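Putative trimethylamine methyltransferase (Rhizobium meliloti, PDB 4YYC) probably acts as a methyltransferase of the trimethylamine methyltransferase family, although its true substrate is not established. Local coordinates at residues T112-F117 and K309-L314; I130-T135 and G385-V389; V234-A238 and R265-A269. All blocks are in the same frame, centred on the assembly; numbering follows the deposited sequence. Where two conformers were deposited one is given.

Contact 1 stands between the other two: its centre lies about 14 Å from that of contact 2 and about 11 Å from that of contact 3, while contacts 2 and 3 do not touch, their nearest atoms being about 6 Å apart. A probable backbone hydrogen bond, Phe117 O to Ile130 N at 2.8 Å, joins contacts 1 and 2 through the hairpin of strands 116-119 and 128-131. Toward contact 3, Phe117 CZ lies 3.7 Å from Ala269 CB. The bound unknown ligand is about 9 Å from the side chain of Phe388 in contact 2 and about 11 Å from that of Leu314 in contact 1; these side chains lie near it without touching it, at most in a second shell.

Contact 1: T112-F117 and K309-L314; sequences TAPKDF and KGAPVL
Phe117 and Pro312 form the tight part of this contact. Pro312 CB sits over the centre of the Phe117 ring, 3.6 Å from its centroid and only 11° off the normal, a CH-pi contact with a compact, rigid proline. Leu314 comes differently, with CD1 at the ring edge, 3.9 Å from Phe117 CZ. Phe117 CB already points toward 309-314, and CG, placed between the backbone N and the carbonyl carbon (chi1 64°), sets the ring against Pro312. Pro114, compact and ring-closed, sets CD 3.5 Å from Gly310 O and packs CG toward Pro312. Ala113 adds a small methyl, CB, 3.8 Å from Val313 CG1, where helix 286-307 also presses on the valine.

Toward Thr112 and Lys309 the packing thins out. The lysine passes Thr112 OG1 with its CB and CG, and its extended chain then carries the amine away; the threonine hydroxyl bonds to Gln305 and to Leu109 O instead. Gly310 CA approaches Thr112 O at 3.3 Å in a CA-H...O contact, and its positive phi would jam any CB against the carbonyl O before it.

A water joins the two backbones, donating to Pro114 O at 2.7 Å and accepting from Val313 N at 2.8 Å. Neither Pro114 nor Pro312 has an N-H to offer, so apolar packing, a CA-H...O contact and this water bridge join 309-314 to 112-117.

Contact 2: I130-T135 and G385-V389; sequences IGGKAT and GTNFV
Asn387 reaches with its side-chain amide into the turn between strands 128-131 and 134-137 and spends both hydrogens of ND2 there. One goes to Gly132 O, 2.9 Å from ND2; this oxygen lies in the amide plane of Asn387, although the donor stands 47° out of the carbonyl's own plane. The other goes to Ala134 O, also 2.9 Å from ND2, with the donor in the carbonyl plane. Both oxygens have a second donor in Arg46 NH1, while Asn387 OD1 accepts from Phe354 N, so the buried amide is satisfied at both ends. Setting CG beside the backbone N (chi1 -64°) brings the amide alongside Gly131 CA, 3.5 Å from Asn387 CG.

The turn gripped in this way is a type II' beta turn from Gly131 to Ala134, closed by Ala134 N to Gly131 O. Gly132 takes its positive-phi corner, which suits glycine. It leads into strand 134-137, whose parallel neighbour is strand 388-389. Were Asn387 an alanine, Phe354 N would probably lose its side-chain acceptor and the two turn carbonyls one of the two donors they share, leaving them to Arg46.

Thr135 OG1 donates to Thr386 O at 2.8 Å and is held in turn by Arg46 NE; Thr386 turns its own hydroxyl to Thr381 O. A water accepts from Gly131 N at 3.0 Å and donates to Asn387 O at 2.8 Å. The apolar side is slight: Ile130 CD1 rests 4.1 Å from Phe388 CB, and the Phe388 ring meets Trp119 with the planes at about 80°.

Contact 3: V234-A238 and R265-A269; sequences VENNA and RHNQA
His266 and Glu235 share a short hydrogen bond, His266 ND1 donating to Glu235 OE2 at 2.6 Å with an N-H...O angle of 166°. The carboxylate receives it on the syn lone pair of OE2; this atom lies almost in the imidazole plane, while the carboxylate plane is turned 73° from it. Glu235 leaves the helix pointing away from 265-269, and the bend at chi2 (-63°) brings its end back to the ring. The same OE2 makes a salt bridge with Lys226, which would probably temper the pull of the carboxylate on the histidine. A glutamate suits the place, being long enough to fold back and able to serve both partners.

Next to this pair, the amide of Gln268 works at both ends. Its NE2 donates to Asn237 O at 3.0 Å and to His266 O at 2.9 Å, the latter a bond within its own segment, so both hydrogens are used. OE1 turns instead to Val239 N and Thr240 OG1. This buried glutamine thereby ties its own loop, 265-269, to the chain from Asn237 to Thr240 that leads into strand 240-245.

Around these bonds the packing is modest. Val234 CG1 lies 3.6 Å from Gln268 NE2, crossing the glutamine at about a right angle, and Ala238 CA approaches Asn267 O at 3.5 Å. Asn267 has positive phi, a conformation asparagine tolerates well. Ala238 is small enough to fit here while also touching Phe117.

The segments run from helix 231-236 toward strand 240-245 and from helix 254-265 into strand 269-277. These strands are parallel neighbours, and the contact joins the connections leading into them in the alternating helix-and-strand pattern of a TIM barrel, the fold known for this family.

Contact 1: T112-F117 and K309-L314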
loop_
_atom_site.group_PDB
_atom_site.type_symbol
_atom_site.label_atom_id
_atom_site.label_comp_id
_atom_site.label_asym_id
_atom_site.label_seq_id
_atom_site.Cartn_x
_atom_site.Cartn_y
_atom_site.Cartn_z
ATOM N N THR A 112 -21.897 -23.820 -13.919
ATOM C CA THR A 112 -22.971 -22.981 -14.404
ATOM C C THR A 112 -22.940 -21.525 -13.939
ATOM O O THR A 112 -23.711 -20.719 -14.439
ATOM C CB THR A 112 -24.348 -23.609 -14.096
ATOM O OG1 THR A 112 -24.446 -23.902 -12.705
ATOM C CG2 THR A 112 -24.560 -24.849 -14.870
ATOM N N ALA A 113 -22.083 -21.179 -12.978
ATOM C CA ALA A 113 -22.069 -19.827 -12.449
ATOM C C ALA A 113 -21.326 -18.928 -13.448
ATOM O O ALA A 113 -20.324 -19.348 -14.024
ATOM C CB ALA A 113 -21.381 -19.799 -11.076
ATOM N N PRO A 114 -21.822 -17.711 -13.681
ATOM C CA PRO A 114 -21.119 -16.820 -14.637
ATOM C C PRO A 114 -19.789 -16.300 -14.094
ATOM O O PRO A 114 -19.703 -15.918 -12.924
ATOM C CB PRO A 114 -22.134 -15.677 -14.844
ATOM C CG PRO A 114 -22.896 -15.657 -13.535
ATOM C CD PRO A 114 -23.047 -17.094 -13.142
ATOM N N LYS A 115 -18.744 -16.324 -14.937
ATOM C CA LYS A 115 -17.461 -15.754 -14.565
ATOM C C LYS A 115 -17.558 -14.268 -14.415
ATOM O O LYS A 115 -16.793 -13.694 -13.652
ATOM C CB LYS A 115 -16.402 -16.025 -15.625
ATOM C CG LYS A 115 -15.888 -17.441 -15.644
ATOM C CD LYS A 115 -14.434 -17.409 -16.174
ATOM C CE LYS A 115 -13.915 -18.719 -16.722
ATOM N NZ LYS A 115 -14.542 -19.957 -16.196
ATOM N N ASP A 116 -18.444 -13.635 -15.173
ATOM C CA ASP A 116 -18.680 -12.214 -15.072
ATOM C C ASP A 116 -20.112 -11.907 -15.454
ATOM O O ASP A 116 -20.721 -12.671 -16.205
ATOM C CB ASP A 116 -17.663 -11.409 -15.878
ATOM C CG ASP A 116 -17.675 -11.737 -17.300
ATOM O OD1 ASP A 116 -16.958 -12.666 -17.717
ATOM O OD2 ASP A 116 -18.467 -11.128 -18.025
ATOM N N PHE A 117 -20.627 -10.791 -14.964
ATOM C CA PHE A 117 -21.980 -10.363 -15.245
ATOM C C PHE A 117 -22.128 -8.885 -14.999
ATOM O O PHE A 117 -21.277 -8.297 -14.305
ATOM C CB PHE A 117 -23.010 -11.194 -14.427
ATOM C CG PHE A 117 -22.893 -11.006 -12.930
ATOM C CD1 PHE A 117 -22.046 -11.796 -12.183
ATOM C CD2 PHE A 117 -23.619 -10.032 -12.273
ATOM C CE1 PHE A 117 -21.904 -11.595 -10.822
ATOM C CE2 PHE A 117 -23.474 -9.835 -10.926
ATOM C CZ PHE A 117 -22.612 -10.615 -10.200
ATOM N N LYS A 309 -29.542 -22.777 -11.578
ATOM C CA LYS A 309 -28.360 -22.832 -12.408
ATOM C C LYS A 309 -28.189 -21.485 -13.083
ATOM O O LYS A 309 -29.149 -20.922 -13.621
ATOM C CB LYS A 309 -28.506 -23.930 -13.459
ATOM C CG LYS A 309 -28.314 -25.322 -12.902
ATOM C CD LYS A 309 -28.583 -26.401 -13.943
ATOM C CE LYS A 309 -28.544 -27.768 -13.269
ATOM N NZ LYS A 309 -28.576 -28.854 -14.270
ATOM N N GLY A 310 -26.972 -20.945 -13.003
ATOM C CA GLY A 310 -26.685 -19.669 -13.576
ATOM C C GLY A 310 -26.903 -18.495 -12.662
ATOM O O GLY A 310 -26.550 -17.371 -13.026
ATOM N N ALA A 311 -27.407 -18.709 -11.449
ATOM C CA ALA A 311 -27.559 -17.573 -10.540
ATOM C C ALA A 311 -26.189 -16.921 -10.309
ATOM O O ALA A 311 -25.221 -17.640 -10.113
ATOM C CB ALA A 311 -28.125 -18.006 -9.212
ATOM N N PRO A 312 -26.126 -15.575 -10.337
ATOM C CA PRO A 312 -24.798 -14.975 -10.173
ATOM C C PRO A 312 -24.274 -15.073 -8.736
ATOM O O PRO A 312 -25.009 -14.889 -7.741
ATOM C CB PRO A 312 -24.971 -13.515 -10.615
ATOM C CG PRO A 312 -26.412 -13.278 -10.607
ATOM C CD PRO A 312 -27.137 -14.573 -10.695
ATOM N N VAL A 313 -22.993 -15.425 -8.603
ATOM C CA VAL A 313 -22.449 -15.660 -7.278
ATOM C C VAL A 313 -20.959 -15.267 -7.242
ATOM O O VAL A 313 -20.214 -15.541 -8.183
ATOM C CB VAL A 313 -22.664 -17.130 -6.803
ATOM C CG1 VAL A 313 -22.048 -18.152 -7.712
ATOM C CG2 VAL A 313 -22.154 -17.337 -5.363
ATOM N N LEU A 314 -20.545 -14.622 -6.153
ATOM C CA LEU A 314 -19.171 -14.204 -5.969
ATOM C C LEU A 314 -18.478 -15.019 -4.877
ATOM O O LEU A 314 -19.112 -15.406 -3.883
ATOM C CB LEU A 314 -19.074 -12.715 -5.571
ATOM C CG LEU A 314 -19.463 -11.691 -6.624
ATOM C CD1 LEU A 314 -20.956 -11.586 -6.800
ATOM C CD2 LEU A 314 -18.818 -10.356 -6.292
HETATM O O HOH W 1 -21.146 -16.203 -10.619
#

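Contact 2: I130-T135 and G385-V389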
loop_
_atom_site.group_PDB
_atom_site.type_symbol
_atom_site.label_atom_id
_atom_site.label_comp_id
_atom_site.label_asym_id
_atom_site.label_seq_id
_atom_site.Cartn_x
_atom_site.Cartn_y
_atom_site.Cartn_z
ATOM N N ILE A 130 -19.169 -7.017 -13.012
ATOM C CA ILE A 130 -18.667 -7.788 -11.879
ATOM C C ILE A 130 -17.939 -9.006 -12.427
ATOM O O ILE A 130 -18.547 -9.861 -13.046
ATOM C CB ILE A 130 -19.824 -8.205 -10.942
ATOM C CG1 ILE A 130 -20.377 -6.967 -10.199
ATOM C CG2 ILE A 130 -19.370 -9.205 -9.900
ATOM C CD1 ILE A 130 -19.447 -6.312 -9.187
ATOM N N GLY A 131 -16.607 -9.037 -12.250
ATOM C CA GLY A 131 -15.786 -10.124 -12.753
ATOM C C GLY A 131 -14.727 -9.669 -13.728
ATOM O O GLY A 131 -14.686 -8.504 -14.167
ATOM N N GLY A 132 -13.836 -10.595 -14.045
ATOM C CA GLY A 132 -12.766 -10.351 -14.995
ATOM C C GLY A 132 -11.809 -9.280 -14.559
ATOM O O GLY A 132 -11.408 -9.243 -13.396
ATOM N N LYS A 133 -11.524 -8.355 -15.473
ATOM C CA LYS A 133 -10.594 -7.242 -15.187
ATOM C C LYS A 133 -11.218 -6.048 -14.489
ATOM O O LYS A 133 -10.545 -5.081 -14.234
ATOM C CB LYS A 133 -9.880 -6.782 -16.489
ATOM C CG LYS A 133 -9.050 -7.861 -17.172
ATOM C CD LYS A 133 -7.895 -8.304 -16.299
ATOM C CE LYS A 133 -7.033 -9.304 -17.027
ATOM N NZ LYS A 133 -5.694 -9.429 -16.432
ATOM N N ALA A 134 -12.484 -6.132 -14.123
ATOM C CA ALA A 134 -13.183 -4.995 -13.561
ATOM C C ALA A 134 -12.978 -4.903 -12.055
ATOM O O ALA A 134 -12.755 -5.929 -11.390
ATOM C CB ALA A 134 -14.667 -5.094 -13.882
ATOM N N THR A 135 -13.055 -3.682 -11.546
ATOM C CA THR A 135 -13.043 -3.428 -10.089
ATOM C C THR A 135 -14.122 -2.411 -9.789
ATOM O O THR A 135 -14.201 -1.363 -10.426
ATOM C CB THR A 135 -11.656 -2.949 -9.604
ATOM O OG1 THR A 135 -10.718 -4.014 -9.740
ATOM C CG2 THR A 135 -11.685 -2.522 -8.133
ATOM N N GLY A 385 -6.477 -7.754 -7.860
ATOM C CA GLY A 385 -7.506 -7.844 -8.910
ATOM C C GLY A 385 -8.885 -8.077 -8.330
ATOM O O GLY A 385 -9.657 -8.870 -8.860
ATOM N N THR A 386 -9.214 -7.408 -7.245
ATOM C CA THR A 386 -10.502 -7.646 -6.594
ATOM C C THR A 386 -11.620 -7.085 -7.489
ATOM O O THR A 386 -11.566 -5.941 -7.921
ATOM C CB THR A 386 -10.522 -7.025 -5.179
ATOM O OG1 THR A 386 -9.420 -7.523 -4.436
ATOM C CG2 THR A 386 -11.791 -7.344 -4.424
ATOM N N ASN A 387 -12.702 -7.846 -7.682
ATOM C CA ASN A 387 -13.794 -7.415 -8.537
ATOM C C ASN A 387 -14.815 -6.559 -7.809
ATOM O O ASN A 387 -15.332 -5.611 -8.379
ATOM C CB ASN A 387 -14.511 -8.631 -9.145
ATOM C CG ASN A 387 -13.621 -9.438 -10.067
ATOM O OD1 ASN A 387 -13.415 -10.622 -9.840
ATOM N ND2 ASN A 387 -13.103 -8.811 -11.099
ATOM N N PHE A 388 -15.123 -6.869 -6.556
ATOM C CA PHE A 388 -16.123 -6.147 -5.805
ATOM C C PHE A 388 -15.542 -5.834 -4.450
ATOM O O PHE A 388 -15.101 -6.744 -3.750
ATOM C CB PHE A 388 -17.415 -6.950 -5.683
ATOM C CG PHE A 388 -18.427 -6.300 -4.825
ATOM C CD1 PHE A 388 -18.875 -5.022 -5.129
ATOM C CD2 PHE A 388 -18.948 -6.945 -3.696
ATOM C CE1 PHE A 388 -19.804 -4.398 -4.338
ATOM C CE2 PHE A 388 -19.869 -6.296 -2.869
ATOM C CZ PHE A 388 -20.293 -5.021 -3.198
ATOM N N VAL A 389 -15.489 -4.559 -4.127
ATOM C CA VAL A 389 -14.885 -4.115 -2.904
ATOM C C VAL A 389 -15.945 -3.504 -2.010
ATOM O O VAL A 389 -16.273 -2.292 -2.083
ATOM C CB VAL A 389 -13.758 -3.094 -3.186
ATOM C CG1 VAL A 389 -13.006 -2.781 -1.906
ATOM C CG2 VAL A 389 -12.801 -3.571 -4.265
HETATM O O HOH W 2 -15.878 -6.330 -11.081
#

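Contact 3: V234-A238 and R265-A269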
loop_
_atom_site.group_PDB
_atom_site.type_symbol
_atom_site.label_atom_id
_atom_site.label_comp_id
_atom_site.label_asym_id
_atom_site.label_seq_id
_atom_site.Cartn_x
_atom_site.Cartn_y
_atom_site.Cartn_z
ATOM N N VAL A 234 -35.929 -7.749 -13.835
ATOM C CA VAL A 234 -35.282 -8.282 -12.640
ATOM C C VAL A 234 -35.045 -9.795 -12.736
ATOM O O VAL A 234 -33.990 -10.292 -12.332
ATOM C CB VAL A 234 -36.078 -7.896 -11.385
ATOM C CG1 VAL A 234 -35.582 -8.635 -10.166
ATOM C CG2 VAL A 234 -36.049 -6.379 -11.213
ATOM N N GLU A 235 -36.007 -10.538 -13.299
ATOM C CA GLU A 235 -35.816 -11.977 -13.429
ATOM C C GLU A 235 -34.690 -12.336 -14.393
ATOM O O GLU A 235 -34.187 -13.448 -14.345
ATOM C CB GLU A 235 -37.109 -12.647 -13.908
ATOM C CG GLU A 235 -38.244 -12.624 -12.893
ATOM C CD GLU A 235 -37.945 -13.403 -11.611
ATOM O OE1 GLU A 235 -37.291 -14.480 -11.638
ATOM O OE2 GLU A 235 -38.341 -12.923 -10.531
ATOM N N ASN A 236 -34.298 -11.404 -15.251
ATOM C CA ASN A 236 -33.295 -11.672 -16.258
ATOM C C ASN A 236 -31.951 -10.968 -16.048
ATOM O O ASN A 236 -31.025 -11.218 -16.797
ATOM C CB ASN A 236 -33.861 -11.305 -17.622
ATOM C CG ASN A 236 -34.881 -12.306 -18.103
ATOM O OD1 ASN A 236 -34.529 -13.422 -18.449
ATOM N ND2 ASN A 236 -36.170 -11.933 -18.071
ATOM N N ASN A 237 -31.841 -10.102 -15.048
ATOM C CA ASN A 237 -30.649 -9.250 -14.897
ATOM C C ASN A 237 -30.397 -8.994 -13.413
ATOM O O ASN A 237 -31.331 -8.693 -12.648
ATOM C CB ASN A 237 -30.872 -7.889 -15.518
ATOM C CG ASN A 237 -31.118 -7.944 -17.009
ATOM O OD1 ASN A 237 -30.176 -8.061 -17.802
ATOM N ND2 ASN A 237 -32.374 -7.904 -17.405
ATOM N N ALA A 238 -29.136 -9.086 -13.000
ATOM C CA ALA A 238 -28.779 -8.761 -11.632
ATOM C C ALA A 238 -28.851 -7.233 -11.445
ATOM O O ALA A 238 -28.188 -6.466 -12.170
ATOM C CB ALA A 238 -27.361 -9.257 -11.302
ATOM N N ARG A 265 -33.203 -17.338 -6.650
ATOM C CA ARG A 265 -34.373 -17.608 -7.461
ATOM C C ARG A 265 -34.784 -16.474 -8.369
ATOM O O ARG A 265 -35.494 -16.712 -9.351
ATOM C CB ARG A 265 -35.544 -17.981 -6.571
ATOM C CG ARG A 265 -35.463 -19.388 -6.037
ATOM C CD ARG A 265 -36.835 -19.865 -5.613
ATOM N NE ARG A 265 -36.782 -21.255 -5.189
ATOM C CZ ARG A 265 -36.650 -21.676 -3.929
ATOM N NH1 ARG A 265 -36.546 -20.837 -2.914
ATOM N NH2 ARG A 265 -36.637 -22.994 -3.701
ATOM N N HIS A 266 -34.343 -15.248 -8.063
ATOM C CA HIS A 266 -34.656 -14.083 -8.874
ATOM C C HIS A 266 -33.459 -13.498 -9.640
ATOM O O HIS A 266 -33.512 -12.358 -10.036
ATOM C CB HIS A 266 -35.271 -13.025 -7.953
ATOM C CG HIS A 266 -36.561 -13.465 -7.357
ATOM N ND1 HIS A 266 -37.709 -13.563 -8.093
ATOM C CD2 HIS A 266 -36.864 -13.882 -6.107
ATOM C CE1 HIS A 266 -38.681 -14.042 -7.331
ATOM N NE2 HIS A 266 -38.206 -14.204 -6.107
ATOM N N ASN A 267 -32.429 -14.320 -9.886
ATOM C CA ASN A 267 -31.322 -13.911 -10.774
ATOM C C ASN A 267 -30.509 -12.796 -10.149
ATOM O O ASN A 267 -29.872 -12.030 -10.891
ATOM C CB ASN A 267 -31.850 -13.432 -12.160
ATOM C CG ASN A 267 -30.854 -13.601 -13.308
ATOM O OD1 ASN A 267 -29.761 -12.996 -13.351
ATOM N ND2 ASN A 267 -31.256 -14.380 -14.262
ATOM N N GLN A 268 -30.558 -12.658 -8.810
ATOM C CA GLN A 268 -29.788 -11.626 -8.137
ATOM C C GLN A 268 -28.535 -12.248 -7.520
ATOM O O GLN A 268 -28.477 -13.457 -7.318
ATOM C CB GLN A 268 -30.621 -10.930 -7.091
ATOM C CG GLN A 268 -31.909 -10.362 -7.648
ATOM C CD GLN A 268 -31.655 -9.458 -8.810
ATOM O OE1 GLN A 268 -30.939 -8.446 -8.658
ATOM N NE2 GLN A 268 -32.188 -9.805 -9.999
ATOM N N ALA A 269 -27.513 -11.443 -7.295
ATOM C CA ALA A 269 -26.210 -11.999 -6.979
ATOM C C ALA A 269 -26.007 -12.170 -5.480
ATOM O O ALA A 269 -26.358 -11.294 -4.681
ATOM C CB ALA A 269 -25.091 -11.132 -7.557
#